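Local coordinates for probable transcriptional regulator (Pseudomonas aeruginosa PAO1, PDB 2GEN), which probably binds cis-regulatory DNA through a helix-turn-helix motif and controls transcription as a member of the TetR family, at residues 55-58 / 59-62; 99-102 / 103-106; 115-118 / 119-122. One frame throughout, in Å; residues are numbered along the deposited sequence.

Interaction 1 (55-58 / 59-62)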
loop_
_atom_site.group_PDB
_atom_site.type_symbol
_atom_site.label_atom_id
_atom_site.label_comp_id
_atom_site.label_asym_id
_atom_site.label_seq_id
_atom_site.Cartn_x
_atom_site.Cartn_y
_atom_site.Cartn_z
ATOM N N HIS A 55 -2.647 -13.560 -16.905
ATOM C CA HIS A 55 -2.315 -12.474 -15.971
ATOM C C HIS A 55 -3.343 -12.348 -14.824
ATOM O O HIS A 55 -2.965 -12.316 -13.635
ATOM C CB HIS A 55 -2.196 -11.168 -16.761
ATOM C CG HIS A 55 -1.880 -9.966 -15.937
ATOM N ND1 HIS A 55 -2.849 -9.226 -15.297
ATOM C CD2 HIS A 55 -0.706 -9.347 -15.684
ATOM C CE1 HIS A 55 -2.287 -8.211 -14.674
ATOM N NE2 HIS A 55 -0.984 -8.263 -14.889
ATOM N N GLY A 56 -4.629 -12.300 -15.164
ATOM C CA GLY A 56 -5.691 -12.231 -14.146
ATOM C C GLY A 56 -5.803 -13.507 -13.308
ATOM O O GLY A 56 -6.054 -13.444 -12.095
ATOM N N GLU A 57 -5.615 -14.670 -13.927
ATOM C CA GLU A 57 -5.666 -15.934 -13.182
ATOM C C GLU A 57 -4.496 -16.006 -12.191
ATOM O O GLU A 57 -4.671 -16.512 -11.053
ATOM C CB GLU A 57 -5.679 -17.157 -14.106
ATOM C CG GLU A 57 -6.936 -17.255 -15.031
ATOM C CD GLU A 57 -8.199 -17.735 -14.324
ATOM O OE1 GLU A 57 -8.196 -17.938 -13.075
ATOM O OE2 GLU A 57 -9.229 -17.908 -15.016
ATOM N N LEU A 58 -3.331 -15.507 -12.606
ATOM C CA LEU A 58 -2.167 -15.434 -11.706
ATOM C C LEU A 58 -2.490 -14.568 -10.469
ATOM O O LEU A 58 -2.149 -14.921 -9.306
ATOM C CB LEU A 58 -0.930 -14.906 -12.456
ATOM C CG LEU A 58 0.372 -14.720 -11.639
ATOM C CD1 LEU A 58 0.823 -16.060 -11.016
ATOM C CD2 LEU A 58 1.502 -14.074 -12.468
ATOM N N TYR A 59 -3.157 -13.443 -10.722
ATOM C CA TYR A 59 -3.578 -12.541 -9.650
ATOM C C TYR A 59 -4.533 -13.261 -8.703
ATOM O O TYR A 59 -4.318 -13.299 -7.460
ATOM C CB TYR A 59 -4.233 -11.260 -10.210
ATOM C CG TYR A 59 -4.545 -10.284 -9.113
ATOM C CD1 TYR A 59 -3.591 -9.365 -8.678
ATOM C CD2 TYR A 59 -5.786 -10.312 -8.477
ATOM C CE1 TYR A 59 -3.897 -8.471 -7.614
ATOM C CE2 TYR A 59 -6.089 -9.445 -7.442
ATOM C CZ TYR A 59 -5.165 -8.543 -7.013
ATOM O OH TYR A 59 -5.506 -7.728 -5.950
ATOM N N LEU A 60 -5.593 -13.829 -9.267
ATOM C CA LEU A 60 -6.621 -14.475 -8.438
ATOM C C LEU A 60 -6.064 -15.663 -7.648
ATOM O O LEU A 60 -6.460 -15.892 -6.491
ATOM C CB LEU A 60 -7.805 -14.927 -9.284
ATOM C CG LEU A 60 -8.604 -13.825 -10.000
ATOM C CD1 LEU A 60 -9.670 -14.496 -10.873
ATOM C CD2 LEU A 60 -9.273 -12.858 -9.020
ATOM N N ALA A 61 -5.177 -16.438 -8.273
ATOM C CA ALA A 61 -4.531 -17.557 -7.556
ATOM C C ALA A 61 -3.693 -17.079 -6.376
ATOM O O ALA A 61 -3.656 -17.759 -5.332
ATOM C CB ALA A 61 -3.684 -18.376 -8.489
ATOM N N GLY A 62 -3.025 -15.938 -6.536
ATOM C CA GLY A 62 -2.184 -15.385 -5.479
ATOM C C GLY A 62 -2.994 -14.938 -4.281
ATOM O O GLY A 62 -2.687 -15.308 -3.147
#

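Interaction 2 (99-102 / 103-106)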
loop_
_atom_site.group_PDB
_atom_site.type_symbol
_atom_site.label_atom_id
_atom_site.label_comp_id
_atom_site.label_asym_id
_atom_site.label_seq_id
_atom_site.Cartn_x
_atom_site.Cartn_y
_atom_site.Cartn_z
ATOM N N PRO A 99 8.194 -13.940 -3.081
ATOM C CA PRO A 99 8.373 -12.502 -3.225
ATOM C C PRO A 99 7.988 -11.962 -4.599
ATOM O O PRO A 99 7.396 -10.869 -4.694
ATOM C CB PRO A 99 9.858 -12.284 -2.920
ATOM C CG PRO A 99 10.489 -13.613 -3.108
ATOM C CD PRO A 99 9.471 -14.620 -2.742
ATOM N N ASP A 100 8.307 -12.694 -5.661
ATOM C CA ASP A 100 7.909 -12.222 -6.994
ATOM C C ASP A 100 6.376 -12.197 -7.146
ATOM O O ASP A 100 5.798 -11.247 -7.698
ATOM C CB ASP A 100 8.561 -13.052 -8.115
ATOM C CG ASP A 100 10.055 -12.759 -8.286
ATOM O OD1 ASP A 100 10.531 -11.644 -7.966
ATOM O OD2 ASP A 100 10.739 -13.684 -8.768
ATOM N N TRP A 101 5.712 -13.241 -6.657
ATOM C CA TRP A 101 4.263 -13.262 -6.678
ATOM C C TRP A 101 3.685 -12.111 -5.853
ATOM O O TRP A 101 2.731 -11.451 -6.280
ATOM C CB TRP A 101 3.754 -14.611 -6.177
ATOM C CG TRP A 101 2.459 -15.052 -6.754
ATOM C CD1 TRP A 101 1.550 -14.299 -7.455
ATOM C CD2 TRP A 101 1.899 -16.359 -6.640
ATOM N NE1 TRP A 101 0.472 -15.078 -7.803
ATOM C CE2 TRP A 101 0.657 -16.348 -7.323
ATOM C CE3 TRP A 101 2.339 -17.557 -6.043
ATOM C CZ2 TRP A 101 -0.149 -17.477 -7.434
ATOM C CZ3 TRP A 101 1.536 -18.700 -6.147
ATOM C CH2 TRP A 101 0.287 -18.650 -6.841
ATOM N N ALA A 102 4.261 -11.835 -4.678
ATOM C CA ALA A 102 3.778 -10.688 -3.858
ATOM C C ALA A 102 3.920 -9.368 -4.632
ATOM O O ALA A 102 2.988 -8.547 -4.672
ATOM C CB ALA A 102 4.543 -10.602 -2.516
ATOM N N ARG A 103 5.096 -9.157 -5.231
ATOM C CA ARG A 103 5.334 -7.943 -6.019
ATOM C C ARG A 103 4.275 -7.820 -7.108
ATOM O O ARG A 103 3.695 -6.747 -7.311
ATOM C CB ARG A 103 6.729 -7.989 -6.621
ATOM C CG ARG A 103 7.303 -6.638 -6.866
ATOM C CD ARG A 103 8.739 -6.794 -7.375
ATOM N NE ARG A 103 9.652 -7.034 -6.260
ATOM C CZ ARG A 103 10.228 -8.193 -5.976
ATOM N NH1 ARG A 103 9.997 -9.254 -6.729
ATOM N NH2 ARG A 103 11.039 -8.289 -4.919
ATOM N N PHE A 104 4.006 -8.935 -7.786
ATOM C CA PHE A 104 3.064 -8.953 -8.898
ATOM C C PHE A 104 1.684 -8.536 -8.397
ATOM O O PHE A 104 1.042 -7.655 -8.983
ATOM C CB PHE A 104 3.002 -10.344 -9.536
ATOM C CG PHE A 104 1.930 -10.480 -10.576
ATOM C CD1 PHE A 104 2.161 -10.039 -11.901
ATOM C CD2 PHE A 104 0.702 -11.061 -10.261
ATOM C CE1 PHE A 104 1.169 -10.148 -12.866
ATOM C CE2 PHE A 104 -0.311 -11.194 -11.226
ATOM C CZ PHE A 104 -0.059 -10.725 -12.554
ATOM N N ILE A 105 1.234 -9.133 -7.291
ATOM C CA ILE A 105 -0.077 -8.824 -6.733
ATOM C C ILE A 105 -0.184 -7.337 -6.354
ATOM O O ILE A 105 -1.196 -6.714 -6.612
ATOM C CB ILE A 105 -0.395 -9.697 -5.474
ATOM C CG1 ILE A 105 -0.681 -11.139 -5.894
ATOM C CG2 ILE A 105 -1.621 -9.130 -4.705
ATOM C CD1 ILE A 105 -0.786 -12.071 -4.721
ATOM N N LEU A 106 0.870 -6.789 -5.746
ATOM C CA LEU A 106 0.871 -5.412 -5.266
ATOM C C LEU A 106 0.807 -4.409 -6.408
ATOM O O LEU A 106 0.433 -3.251 -6.190
ATOM C CB LEU A 106 2.095 -5.141 -4.369
ATOM C CG LEU A 106 2.098 -5.809 -3.001
ATOM C CD1 LEU A 106 3.362 -5.400 -2.263
ATOM C CD2 LEU A 106 0.842 -5.434 -2.212
#

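Interaction 3 (115-118 / 119-122)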
loop_
_atom_site.group_PDB
_atom_site.type_symbol
_atom_site.label_atom_id
_atom_site.label_comp_id
_atom_site.label_asym_id
_atom_site.label_seq_id
_atom_site.Cartn_x
_atom_site.Cartn_y
_atom_site.Cartn_z
ATOM N N GLY A 115 -10.452 -5.400 -16.287
ATOM C CA GLY A 115 -10.712 -6.361 -17.360
ATOM C C GLY A 115 -11.849 -7.325 -17.122
ATOM O O GLY A 115 -12.785 -7.029 -16.370
ATOM N N GLU A 116 -11.745 -8.493 -17.746
ATOM C CA GLU A 116 -12.838 -9.476 -17.827
ATOM C C GLU A 116 -12.967 -10.379 -16.604
ATOM O O GLU A 116 -13.957 -11.104 -16.452
ATOM C CB GLU A 116 -12.683 -10.343 -19.082
ATOM C CG GLU A 116 -12.958 -9.566 -20.376
ATOM C CD GLU A 116 -13.115 -10.444 -21.604
ATOM O OE1 GLU A 116 -12.824 -11.665 -21.537
ATOM O OE2 GLU A 116 -13.532 -9.891 -22.657
ATOM N N LEU A 117 -11.947 -10.359 -15.754
ATOM C CA LEU A 117 -11.997 -11.157 -14.521
ATOM C C LEU A 117 -12.419 -10.301 -13.337
ATOM O O LEU A 117 -12.315 -10.739 -12.185
ATOM C CB LEU A 117 -10.651 -11.864 -14.265
ATOM C CG LEU A 117 -10.536 -13.324 -14.741
ATOM C CD1 LEU A 117 -11.169 -13.566 -16.116
ATOM C CD2 LEU A 117 -9.093 -13.834 -14.717
ATOM N N GLY A 118 -12.929 -9.101 -13.625
ATOM C CA GLY A 118 -13.354 -8.147 -12.592
ATOM C C GLY A 118 -14.474 -8.665 -11.695
ATOM O O GLY A 118 -14.457 -8.444 -10.476
ATOM N N GLU A 119 -15.439 -9.357 -12.298
ATOM C CA GLU A 119 -16.566 -9.928 -11.573
ATOM C C GLU A 119 -16.099 -11.011 -10.609
ATOM O O GLU A 119 -16.555 -11.087 -9.449
ATOM C CB GLU A 119 -17.584 -10.519 -12.559
ATOM C CG GLU A 119 -18.510 -9.482 -13.198
ATOM C CD GLU A 119 -17.876 -8.682 -14.352
ATOM O OE1 GLU A 119 -16.760 -9.031 -14.835
ATOM O OE2 GLU A 119 -18.528 -7.699 -14.791
ATOM N N ARG A 120 -15.186 -11.851 -11.097
ATOM C CA ARG A 120 -14.649 -12.938 -10.291
ATOM C C ARG A 120 -13.813 -12.400 -9.154
ATOM O O ARG A 120 -13.843 -12.957 -8.053
ATOM C CB ARG A 120 -13.814 -13.873 -11.132
ATOM C CG ARG A 120 -14.623 -14.943 -11.806
ATOM C CD ARG A 120 -13.754 -15.761 -12.712
ATOM N NE ARG A 120 -12.722 -16.489 -11.980
ATOM C CZ ARG A 120 -11.693 -17.118 -12.545
ATOM N NH1 ARG A 120 -11.544 -17.123 -13.874
ATOM N NH2 ARG A 120 -10.801 -17.745 -11.775
ATOM N N LEU A 121 -13.053 -11.344 -9.436
ATOM C CA LEU A 121 -12.269 -10.670 -8.397
ATOM C C LEU A 121 -13.202 -10.143 -7.285
ATOM O O LEU A 121 -12.937 -10.364 -6.095
ATOM C CB LEU A 121 -11.384 -9.558 -8.982
ATOM C CG LEU A 121 -10.546 -8.680 -8.037
ATOM C CD1 LEU A 121 -9.752 -9.521 -6.981
ATOM C CD2 LEU A 121 -9.624 -7.707 -8.771
ATOM N N ARG A 122 -14.301 -9.496 -7.671
ATOM C CA ARG A 122 -15.278 -8.998 -6.684
ATOM C C ARG A 122 -15.883 -10.120 -5.834
ATOM O O ARG A 122 -15.979 -9.979 -4.596
ATOM C CB ARG A 122 -16.408 -8.179 -7.338
ATOM C CG ARG A 122 -16.003 -6.816 -7.882
ATOM C CD ARG A 122 -17.227 -6.114 -8.550
ATOM N NE ARG A 122 -18.386 -6.019 -7.645
ATOM C CZ ARG A 122 -18.524 -5.131 -6.656
ATOM N NH1 ARG A 122 -17.570 -4.239 -6.396
ATOM N NH2 ARG A 122 -19.625 -5.136 -5.910
HETATM O O HOH W 1 -15.242 -12.278 -14.011
#

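Interaction 1 (55-58 / 59-62)
His55 and Tyr59 open a run of four i to i+4 backbone hydrogen bonds within helix 51-76, Tyr59 N to His55 O, Leu60 N to Gly56 O (2.9 Å), Ala61 N to Glu57 O (2.8 Å) and Gly62 N to Leu58 O (3.1 Å). The side chains of the second turn crowd the carbonyls of the first. Leu60 illustrates this well: its chi1 of -63° places CG beside its own backbone N, and CG therefore comes to 3.3 Å from Gly56 O, with CB and, at 4.0 Å, CD1 near the same oxygen. Tyr59 meets that carbonyl with its root alone, CB lying 3.4 Å from Gly56 O. Here chi1 is -175°, which turns the ring off the turn to lie against Arg109 and Val112 of helix 99-114. The methyl of Ala61 sits 3.3 Å from Glu57 O. Between side chains proper the touching is slight: the carboxylate of Glu57 grazes the branch of Leu60, with OE1 4.3 Å from CD1. The charged end of Glu57 is engaged elsewhere, since OE2 forms salt bridges to both Arg53 and Arg120. Leu58 and His55 also look outward, the leucine onto Leu17 and Phe20 of helix 9-23, the histidine edge-to-face with Phe104. In the TetR fold a long helix of this kind follows the helix-turn-helix, here predicted at residues 29-48, and runs from the DNA-binding region into the regulatory core. Here, then, these four carbonyls are bonded within the helix, while most side chains pack against other parts of the fold. Leu58 O carries a further bond, from Trp101 NE1, besides its helical one. A buried Glu57 held by two arginines would be expected to remain ionised.

Interaction 2 (99-102 / 103-106)
Asp100 and Arg103 lie side by side and point the same way, their charged ends joined by a salt bridge of 2.7 Å between OD1 and NH1. The carboxylate reaches the edge of the guanidinium near its plane, yet the two flat groups are turned 61° apart, and the hydrogen bond within the pair is weak, with an N-H...O angle of only 120°. A bend at chi3 (-80°) folds the arginine back along its own helix, so that Pro99 O lies over one face of the guanidinium, 4.1 Å from CZ. The other terminal nitrogen, NH2, binds Leu169 O. These are the first two turns of helix 99-114, which starts at Pro99; an acidic residue so near the N-terminus would also suit the helix dipole. In the all-helical TetR fold, they are wedged among helices 9-23, 51-76, 80-97 and 150-169. Their inner side carries Trp101, whose indole edge is met near its plane by Phe104, CD1 to CD2 being 4.4 Å. Ile105 crosses the indole obliquely, with CG1 4.2 Å from Trp101 CD1 and closer still, 3.4 Å, to Trp101 O. Farther round, Leu106 rests its branch point on the preceding turn, CG lying 3.3 Å from Ala102 O.

Interaction 3 (115-118 / 119-122)
The contact from Leu117 to Arg120 and Leu121 is a helix start: a type I beta turn, Gly115 to Gly118, leads out of helix 99-114 and straight into helix 118-141. The turn is loosely closed, its bond from Gly118 N to Gly115 O being weak at 3.4 Å. Leu117 holds the N-cap position, and its carbonyl accepts an early helical bond, Leu121 N to Leu117 O at 2.9 Å. Gly118 O accepts from Arg122 N at 3.0 Å. One step earlier a water replaces the direct link: it donates to Glu116 O (3.0 Å) and accepts from Arg120 N (2.9 Å), so a solvent molecule occupies the place of a helical bond where the chain still follows the turn. Leu117 and Arg120 run alongside each other, with Arg120 NH1 4.0 Å from Leu117 CG; that nitrogen is paired with Glu57. The turn and the first residues of helix 118-141 rest on helix 51-76, through Leu117 and Arg120, both against Leu60, while Leu121 packs between that helix and Val112 and Glu113 of helix 99-114.

In the fold
Interaction 1 is the hub of the three, touching both of the others, whose own centres stand about 19 Å apart with their nearest atoms about 8 Å from each other. Toward interaction 2 it presents a backbone oxygen, Leu58 O lying 3.0 Å from Trp101 NE1, and Gly62 N comes within 3.4 Å of Trp101 CZ2. Toward interaction 3 the junction is ionic, Glu57 OE2 to Arg120 NH1 at 2.7 Å, with Leu117 CD2 packed 3.6 Å from Gly56 C. Helix 51-76 is thereby clasped between the start of helix 99-114 on one hand and the 115-118 turn with the start of helix 118-141 on the other, just beyond the predicted DNA-binding motif.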